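Local coordinates for protein HI_1472 (Haemophilus influenzae, PDB 3PSH), which binds molybdate and tungstate in the periplasm as the solute-binding component of an ABC transporter that imports molybdate with low affinity, at residues I18-L29 and Q40-Q51. Sequence-based numbering, arbitrary orientation.
Sequences INRAVVLQHQTL and QIVGVLSNWKKQ. With MOO (molybdate ion), chain B.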
ATOM      1  N   ILE A  18     -23.580   4.183  -6.168  1.00 15.36           N
ATOM      2  CA  ILE A  18     -23.069   4.364  -4.804  1.00 15.61           C
ATOM      3  C   ILE A  18     -22.738   5.861  -4.544  1.00 14.08           C
ATOM      4  O   ILE A  18     -21.916   6.569  -5.276  1.00 14.05           O
ATOM      5  CB  ILE A  18     -21.758   3.518  -4.678  1.00 13.34           C
ATOM      6  CG1 ILE A  18     -22.031   2.023  -4.700  1.00 15.93           C
ATOM      7  CG2 ILE A  18     -20.992   3.759  -3.358  1.00 15.45           C
ATOM      8  CD1 ILE A  18     -23.032   1.645  -3.667  1.00 12.64           C
ATOM      9  N   ASN A  19     -23.301   6.340  -3.442  1.00 14.31           N
ATOM     10  CA  ASN A  19     -23.026   7.725  -3.067  1.00 15.78           C
ATOM     11  C   ASN A  19     -22.674   7.895  -1.565  1.00 14.44           C
ATOM     12  O   ASN A  19     -22.353   8.952  -1.127  1.00 15.20           O
ATOM     13  CB  ASN A  19     -24.219   8.614  -3.374  1.00 18.06           C
ATOM     14  CG  ASN A  19     -24.436   8.748  -4.827  1.00 21.05           C
ATOM     15  OD1 ASN A  19     -25.420   8.195  -5.425  1.00 24.28           O
ATOM     16  ND2 ASN A  19     -23.542   9.468  -5.439  1.00 17.81           N
ATOM     17  N   ARG A  20     -22.861   6.786  -0.822  1.00 14.77           N
ATOM     18  CA  ARG A  20     -22.661   6.777   0.649  1.00 15.99           C
ATOM     19  C   ARG A  20     -21.799   5.604   1.146  1.00 13.69           C
ATOM     20  O   ARG A  20     -22.149   4.888   2.070  1.00 14.23           O
ATOM     21  CB  ARG A  20     -24.021   6.795   1.380  1.00 14.44           C
ATOM     22  CG  ARG A  20     -24.747   8.085   1.037  1.00 11.82           C
ATOM     23  CD  ARG A  20     -26.097   8.188   1.783  1.00 17.14           C
ATOM     24  NE  ARG A  20     -25.665   8.623   3.106  1.00 20.91           N
ATOM     25  CZ  ARG A  20     -25.277   9.843   3.462  1.00 20.38           C
ATOM     26  NH1 ARG A  20     -25.450  10.922   2.636  1.00 19.96           N
ATOM     27  NH2 ARG A  20     -24.770  10.022   4.713  1.00 17.11           N
ATOM     28  N   ALA A  21     -20.598   5.484   0.546  1.00 14.59           N
ATOM     29  CA  ALA A  21     -19.791   4.314   0.854  1.00 12.80           C
ATOM     30  C   ALA A  21     -19.051   4.621   2.165  1.00 12.84           C
ATOM     31  O   ALA A  21     -18.662   5.812   2.404  1.00 13.50           O
ATOM     32  CB  ALA A  21     -18.736   4.157  -0.270  1.00 14.12           C
ATOM     33  N   VAL A  22     -18.769   3.554   2.908  1.00 12.69           N
ATOM     34  CA  VAL A  22     -17.891   3.785   4.098  1.00 12.24           C
ATOM     35  C   VAL A  22     -16.642   2.962   3.790  1.00 13.02           C
ATOM     36  O   VAL A  22     -16.755   1.823   3.395  1.00 14.60           O
ATOM     37  CB  VAL A  22     -18.642   3.363   5.384  1.00 12.83           C
ATOM     38  CG1 VAL A  22     -17.631   3.274   6.564  1.00 15.02           C
ATOM     39  CG2 VAL A  22     -19.639   4.516   5.671  1.00 12.08           C
ATOM     40  N   VAL A  23     -15.458   3.571   3.923  1.00 11.42           N
ATOM     41  CA  VAL A  23     -14.261   2.876   3.457  1.00 11.70           C
ATOM     42  C   VAL A  23     -13.335   2.575   4.641  1.00 12.29           C
ATOM     43  O   VAL A  23     -12.683   3.485   5.149  1.00 14.77           O
ATOM     44  CB  VAL A  23     -13.476   3.721   2.355  1.00 11.46           C
ATOM     45  CG1 VAL A  23     -12.241   2.895   1.982  1.00 11.73           C
ATOM     46  CG2 VAL A  23     -14.416   3.916   1.146  1.00 11.89           C
ATOM     47  N   LEU A  24     -13.389   1.315   5.108  1.00 12.20           N
ATOM     48  CA  LEU A  24     -12.662   0.921   6.354  1.00 10.16           C
ATOM     49  C   LEU A  24     -11.272   0.319   6.125  1.00  9.88           C
ATOM     50  O   LEU A  24     -10.861  -0.644   6.795  1.00 11.41           O
ATOM     51  CB  LEU A  24     -13.566   0.018   7.266  1.00 10.93           C
ATOM     52  CG  LEU A  24     -14.971   0.669   7.687  1.00  9.59           C
ATOM     53  CD1 LEU A  24     -15.664  -0.329   8.605  1.00 11.51           C
ATOM     54  CD2 LEU A  24     -14.800   2.091   8.312  1.00 12.78           C
ATOM     55  N   GLN A  25     -10.611   0.797   5.087  1.00 13.50           N
ATOM     56  CA  GLN A  25      -9.282   0.287   4.688  1.00 13.20           C
ATOM     57  C   GLN A  25      -8.600   1.470   4.008  1.00 12.26           C
ATOM     58  O   GLN A  25      -9.193   2.068   3.072  1.00 14.32           O
ATOM     59  CB  GLN A  25      -9.458  -0.884   3.712  1.00 13.21           C
ATOM     60  CG  GLN A  25      -8.077  -1.645   3.523  1.00 13.75           C
ATOM     61  CD  GLN A  25      -7.904  -2.292   2.198  1.00  9.80           C
ATOM     62  OE1 GLN A  25      -7.617  -3.528   2.149  1.00 15.74           O
ATOM     63  NE2 GLN A  25      -8.124  -1.564   1.117  1.00 11.52           N
ATOM     64  N   HIS A  26      -7.361   1.888   4.420  1.00 12.67           N
ATOM     65  CA  HIS A  26      -6.611   2.972   3.837  1.00 13.01           C
ATOM     66  C   HIS A  26      -6.163   2.741   2.390  1.00 11.75           C
ATOM     67  O   HIS A  26      -6.130   3.647   1.592  1.00 14.07           O
ATOM     68  CB  HIS A  26      -5.370   3.337   4.699  1.00 12.26           C
ATOM     69  CG  HIS A  26      -4.507   2.156   5.068  1.00 14.48           C
ATOM     70  ND1 HIS A  26      -4.961   1.112   5.845  1.00 11.90           N
ATOM     71  CD2 HIS A  26      -3.191   1.893   4.835  1.00 12.10           C
ATOM     72  CE1 HIS A  26      -3.984   0.239   6.061  1.00 15.96           C
ATOM     73  NE2 HIS A  26      -2.927   0.657   5.383  1.00 10.79           N
ATOM     74  N   GLN A  27      -5.922   1.472   2.061  1.00 12.51           N
ATOM     75  CA  GLN A  27      -5.463   1.169   0.687  1.00 12.23           C
ATOM     76  C   GLN A  27      -6.576   1.469  -0.297  1.00 11.47           C
ATOM     77  O   GLN A  27      -6.388   2.147  -1.330  1.00 13.18           O
ATOM     78  CB  GLN A  27      -5.008  -0.263   0.492  1.00 12.25           C
ATOM     79  CG  GLN A  27      -3.734  -0.412   1.406  1.00 11.42           C
ATOM     80  CD  GLN A  27      -4.012  -1.079   2.698  1.00 13.38           C
ATOM     81  OE1 GLN A  27      -5.116  -1.051   3.247  1.00 14.80           O
ATOM     82  NE2 GLN A  27      -2.932  -1.706   3.243  1.00 13.24           N
ATOM     83  N   THR A  28      -7.760   0.940   0.026  1.00 13.84           N
ATOM     84  CA  THR A  28      -8.887   1.253  -0.874  1.00 14.13           C
ATOM     85  C   THR A  28      -9.180   2.793  -0.841  1.00 13.50           C
ATOM     86  O   THR A  28      -9.500   3.356  -1.881  1.00 13.84           O
ATOM     87  CB  THR A  28     -10.130   0.554  -0.382  1.00 14.28           C
ATOM     88  OG1 THR A  28     -10.027  -0.858  -0.621  1.00 13.19           O
ATOM     89  CG2 THR A  28     -11.374   1.114  -1.068  1.00 15.86           C
ATOM     90  N   LEU A  29      -9.071   3.476   0.317  1.00 10.77           N
ATOM     91  CA  LEU A  29      -9.305   4.903   0.397  1.00 10.74           C
ATOM     92  C   LEU A  29      -8.384   5.628  -0.594  1.00 11.59           C
ATOM     93  O   LEU A  29      -8.840   6.490  -1.296  1.00 13.83           O
ATOM     94  CB  LEU A  29      -9.143   5.400   1.877  1.00 12.23           C
ATOM     95  CG  LEU A  29      -9.446   6.890   2.129  1.00 13.65           C
ATOM     96  CD1 LEU A  29     -10.829   7.290   1.434  1.00 16.51           C
ATOM     97  CD2 LEU A  29      -9.522   7.030   3.639  1.00 14.90           C
ATOM     98  N   GLN A  40     -18.481  10.390  -3.185  1.00 15.38           N
ATOM     99  CA  GLN A  40     -19.311   9.175  -2.940  1.00 14.72           C
ATOM    100  C   GLN A  40     -18.993   8.442  -1.655  1.00 14.96           C
ATOM    101  O   GLN A  40     -19.439   7.341  -1.470  1.00 15.38           O
ATOM    102  CB  GLN A  40     -19.250   8.241  -4.143  1.00 16.20           C
ATOM    103  CG  GLN A  40     -19.736   8.922  -5.409  1.00 13.17           C
ATOM    104  CD  GLN A  40     -19.280   8.191  -6.638  1.00 14.72           C
ATOM    105  OE1 GLN A  40     -19.847   7.163  -7.024  1.00 20.68           O
ATOM    106  NE2 GLN A  40     -18.132   8.652  -7.201  1.00 13.96           N
ATOM    107  N   ILE A  41     -18.170   9.046  -0.790  1.00 12.36           N
ATOM    108  CA  ILE A  41     -17.823   8.382   0.491  1.00 13.24           C
ATOM    109  C   ILE A  41     -18.306   9.250   1.663  1.00 12.30           C
ATOM    110  O   ILE A  41     -18.192  10.470   1.593  1.00 13.06           O
ATOM    111  CB  ILE A  41     -16.288   8.315   0.551  1.00 13.47           C
ATOM    112  CG1 ILE A  41     -15.817   7.297  -0.525  1.00 14.20           C
ATOM    113  CG2 ILE A  41     -15.764   7.873   1.953  1.00 13.78           C
ATOM    114  CD1 ILE A  41     -14.266   7.448  -0.870  1.00 15.30           C
ATOM    115  N   VAL A  42     -18.822   8.624   2.712  1.00 15.56           N
ATOM    116  CA  VAL A  42     -19.329   9.366   3.856  1.00 13.56           C
ATOM    117  C   VAL A  42     -18.728   8.886   5.179  1.00 15.38           C
ATOM    118  O   VAL A  42     -19.024   9.494   6.233  1.00 15.47           O
ATOM    119  CB  VAL A  42     -20.853   9.317   3.957  1.00 13.47           C
ATOM    120  CG1 VAL A  42     -21.455  10.032   2.708  1.00 14.58           C
ATOM    121  CG2 VAL A  42     -21.278   7.892   4.187  1.00 12.44           C
ATOM    122  N   GLY A  43     -17.902   7.795   5.149  1.00 13.83           N
ATOM    123  CA  GLY A  43     -17.090   7.496   6.371  1.00 11.67           C
ATOM    124  C   GLY A  43     -15.828   6.745   5.984  1.00 14.40           C
ATOM    125  O   GLY A  43     -15.758   6.202   4.901  1.00 14.47           O
ATOM    126  N   VAL A  44     -14.868   6.804   6.880  1.00 12.60           N
ATOM    127  CA  VAL A  44     -13.567   6.182   6.573  1.00 12.60           C
ATOM    128  C   VAL A  44     -13.032   5.620   7.891  1.00 14.20           C
ATOM    129  O   VAL A  44     -13.520   6.034   8.969  1.00 14.49           O
ATOM    130  CB  VAL A  44     -12.553   7.300   5.971  1.00 12.95           C
ATOM    131  CG1 VAL A  44     -13.047   7.869   4.643  1.00 13.93           C
ATOM    132  CG2 VAL A  44     -12.260   8.399   6.956  1.00 14.34           C
ATOM    133  N   LEU A  45     -12.075   4.675   7.820  1.00 12.88           N
ATOM    134  CA  LEU A  45     -11.418   4.152   9.003  1.00 12.25           C
ATOM    135  C   LEU A  45     -10.933   5.254   9.965  1.00 11.52           C
ATOM    136  O   LEU A  45     -10.365   6.261   9.581  1.00 15.12           O
ATOM    137  CB  LEU A  45     -10.246   3.186   8.658  1.00 12.43           C
ATOM    138  CG  LEU A  45      -9.029   3.805   7.915  1.00 14.18           C
ATOM    139  CD1 LEU A  45      -7.858   2.768   7.924  1.00 18.57           C
ATOM    140  CD2 LEU A  45      -9.234   4.338   6.570  1.00 12.24           C
ATOM    141  N   SER A  46     -11.152   5.010  11.233  1.00 13.65           N
ATOM    142  CA  SER A  46     -10.815   6.066  12.205  1.00 15.34           C
ATOM    143  C   SER A  46      -9.273   6.323  12.363  1.00 13.96           C
ATOM    144  O   SER A  46      -8.896   7.435  12.797  1.00 17.91           O
ATOM    145  CB  SER A  46     -11.460   5.714  13.565  1.00 14.94           C
ATOM    146  OG  SER A  46     -10.907   4.503  14.117  1.00 16.73           O
ATOM    147  N   ASN A  47      -8.437   5.325  11.971  1.00 15.21           N
ATOM    148  CA  ASN A  47      -6.969   5.501  11.926  1.00 14.94           C
ATOM    149  C   ASN A  47      -6.406   5.953  10.588  1.00 16.12           C
ATOM    150  O   ASN A  47      -5.211   5.650  10.297  1.00 16.90           O
ATOM    151  CB  ASN A  47      -6.304   4.214  12.460  1.00 15.13           C
ATOM    152  CG  ASN A  47      -6.761   2.957  11.789  1.00 20.49           C
ATOM    153  OD1 ASN A  47      -7.875   2.876  11.225  1.00 17.66           O
ATOM    154  ND2 ASN A  47      -5.890   1.912  11.859  1.00 19.53           N
ATOM    155  N   TRP A  48      -7.223   6.651   9.795  1.00 13.02           N
ATOM    156  CA  TRP A  48      -6.756   7.118   8.434  1.00 15.68           C
ATOM    157  C   TRP A  48      -5.527   8.033   8.488  1.00 16.64           C
ATOM    158  O   TRP A  48      -4.574   7.826   7.692  1.00 14.82           O
ATOM    159  CB  TRP A  48      -7.909   7.650   7.602  1.00 16.44           C
ATOM    160  CG  TRP A  48      -8.441   8.966   8.082  1.00 14.99           C
ATOM    161  CD1 TRP A  48      -9.462   9.191   9.017  1.00 13.44           C
ATOM    162  CD2 TRP A  48      -8.007  10.246   7.630  1.00 16.18           C
ATOM    163  NE1 TRP A  48      -9.641  10.565   9.168  1.00 13.64           N
ATOM    164  CE2 TRP A  48      -8.783  11.232   8.312  1.00 16.27           C
ATOM    165  CE3 TRP A  48      -6.981  10.686   6.737  1.00 19.58           C
ATOM    166  CZ2 TRP A  48      -8.591  12.660   8.078  1.00 14.88           C
ATOM    167  CZ3 TRP A  48      -6.790  12.130   6.496  1.00 19.18           C
ATOM    168  CH2 TRP A  48      -7.582  13.074   7.184  1.00 19.22           C
ATOM    169  N   LYS A  49      -5.442   8.940   9.460  1.00 16.28           N
ATOM    170  CA  LYS A  49      -4.257   9.809   9.422  1.00 16.80           C
ATOM    171  C   LYS A  49      -2.997   8.977   9.767  1.00 16.09           C
ATOM    172  O   LYS A  49      -1.954   9.179   9.192  1.00 14.97           O
ATOM    173  CB  LYS A  49      -4.421  10.927  10.476  1.00 18.08           C
ATOM    174  CG  LYS A  49      -5.509  11.931  10.063  1.00 17.82           C
ATOM    175  CD  LYS A  49      -5.646  13.169  11.066  1.00 20.79           C
ATOM    176  CE  LYS A  49      -6.849  14.112  10.669  1.00 16.22           C
ATOM    177  NZ  LYS A  49      -6.990  14.959  11.971  1.00 21.27           N
ATOM    178  N   LYS A  50      -3.089   8.096  10.703  1.00 15.62           N
ATOM    179  CA  LYS A  50      -1.905   7.244  11.044  1.00 16.48           C
ATOM    180  C   LYS A  50      -1.455   6.362   9.848  1.00 17.10           C
ATOM    181  O   LYS A  50      -0.233   6.351   9.459  1.00 16.25           O
ATOM    182  CB  LYS A  50      -2.105   6.410  12.289  1.00 17.95           C
ATOM    183  CG  LYS A  50      -0.925   5.554  12.518  1.00 19.95           C
ATOM    184  CD  LYS A  50      -0.877   5.156  13.992  1.00 27.58           C
ATOM    185  CE  LYS A  50       0.460   4.550  14.366  1.00 30.82           C
ATOM    186  NZ  LYS A  50       0.196   3.125  14.059  1.00 37.51           N
ATOM    187  N   GLN A  51      -2.445   5.734   9.209  1.00 15.42           N
ATOM    188  CA  GLN A  51      -2.113   4.769   8.178  1.00 14.31           C
ATOM    189  C   GLN A  51      -1.740   5.389   6.842  1.00 13.08           C
ATOM    190  O   GLN A  51      -0.958   4.795   6.049  1.00 14.40           O
ATOM    191  CB  GLN A  51      -3.369   3.846   7.999  1.00 16.35           C
ATOM    192  CG  GLN A  51      -3.570   2.894   9.190  1.00 14.70           C
ATOM    193  CD  GLN A  51      -2.377   1.958   9.461  1.00 15.55           C
ATOM    194  OE1 GLN A  51      -1.700   1.493   8.570  1.00 18.45           O
ATOM    195  NE2 GLN A  51      -2.095   1.728  10.768  1.00 20.07           N
TER
HETATM  196 MO   MOO B   1       0.178  -1.814   4.825  1.00 33.20          MO
HETATM  197  O1  MOO B   1       1.849  -1.856   5.090  1.00 14.90           O
HETATM  198  O2  MOO B   1      -0.620  -3.111   5.628  1.00 20.52           O
HETATM  199  O3  MOO B   1      -0.141  -1.964   3.161  1.00 16.87           O
HETATM  200  O4  MOO B   1      -0.330  -0.245   5.232  1.00 14.46           O
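V23 and V44 sit side by side on neighbouring parallel strands, 21-24 and 41-44, the two strands of a beta-alpha-beta unit whose connecting helix, 26-34, begins at the molybdate pocket. The unit illustrates how an alpha/beta lobe of a periplasmic binding protein carries ligand-binding side chains just beyond a strand's C-terminal end. In the sheet, strand 21-24 runs between 41-44, an outermost strand, and 87-91. The pairing is not quite regular: at a beta bulge A21 O accepts from V42 N at 2.8 Å and, weakly, from G43 N, before V23 N donates to G43 O.

On the face bearing A21, I41, V23 and V44, the helix settles through L29. L29 turns its branch away from its own backbone nitrogen (chi1 -177°), which brings both methyls to V44 CG1, crossing that side chain at about a right angle; L29 CD2 approaches V44 CG1 to 3.8 Å, while CD1 also meets I41 CD1. The V23 branch CG2 lies against I41 CG1 at 4.0 Å. At the N-terminal end of the strands, V42 CG1 rests over one face of the R20 guanidinium, whose NH2 is hydrogen-bonded to L83 O.

Past the strands, L45 brings CD1 to 3.6 Å from H26 N, a buried amide without a polar partner, and meets the imidazole obliquely. Neighbours lie over both faces of the H26 ring, each offset toward the rim: Q51 CB makes a CH-pi contact, 3.7 Å from the centroid, and opposite it lies Q27 OE1, whose amide partner NE2 donates to molybdate O3. Q51 O accepts a hydrogen bond from NH1 of R243, which also binds the molybdate. Between them, the imidazole presents its edge to the anion, and H26 NE2 donates in the ring plane to molybdate O4 at 2.8 Å, with an N-H...O angle of 162°.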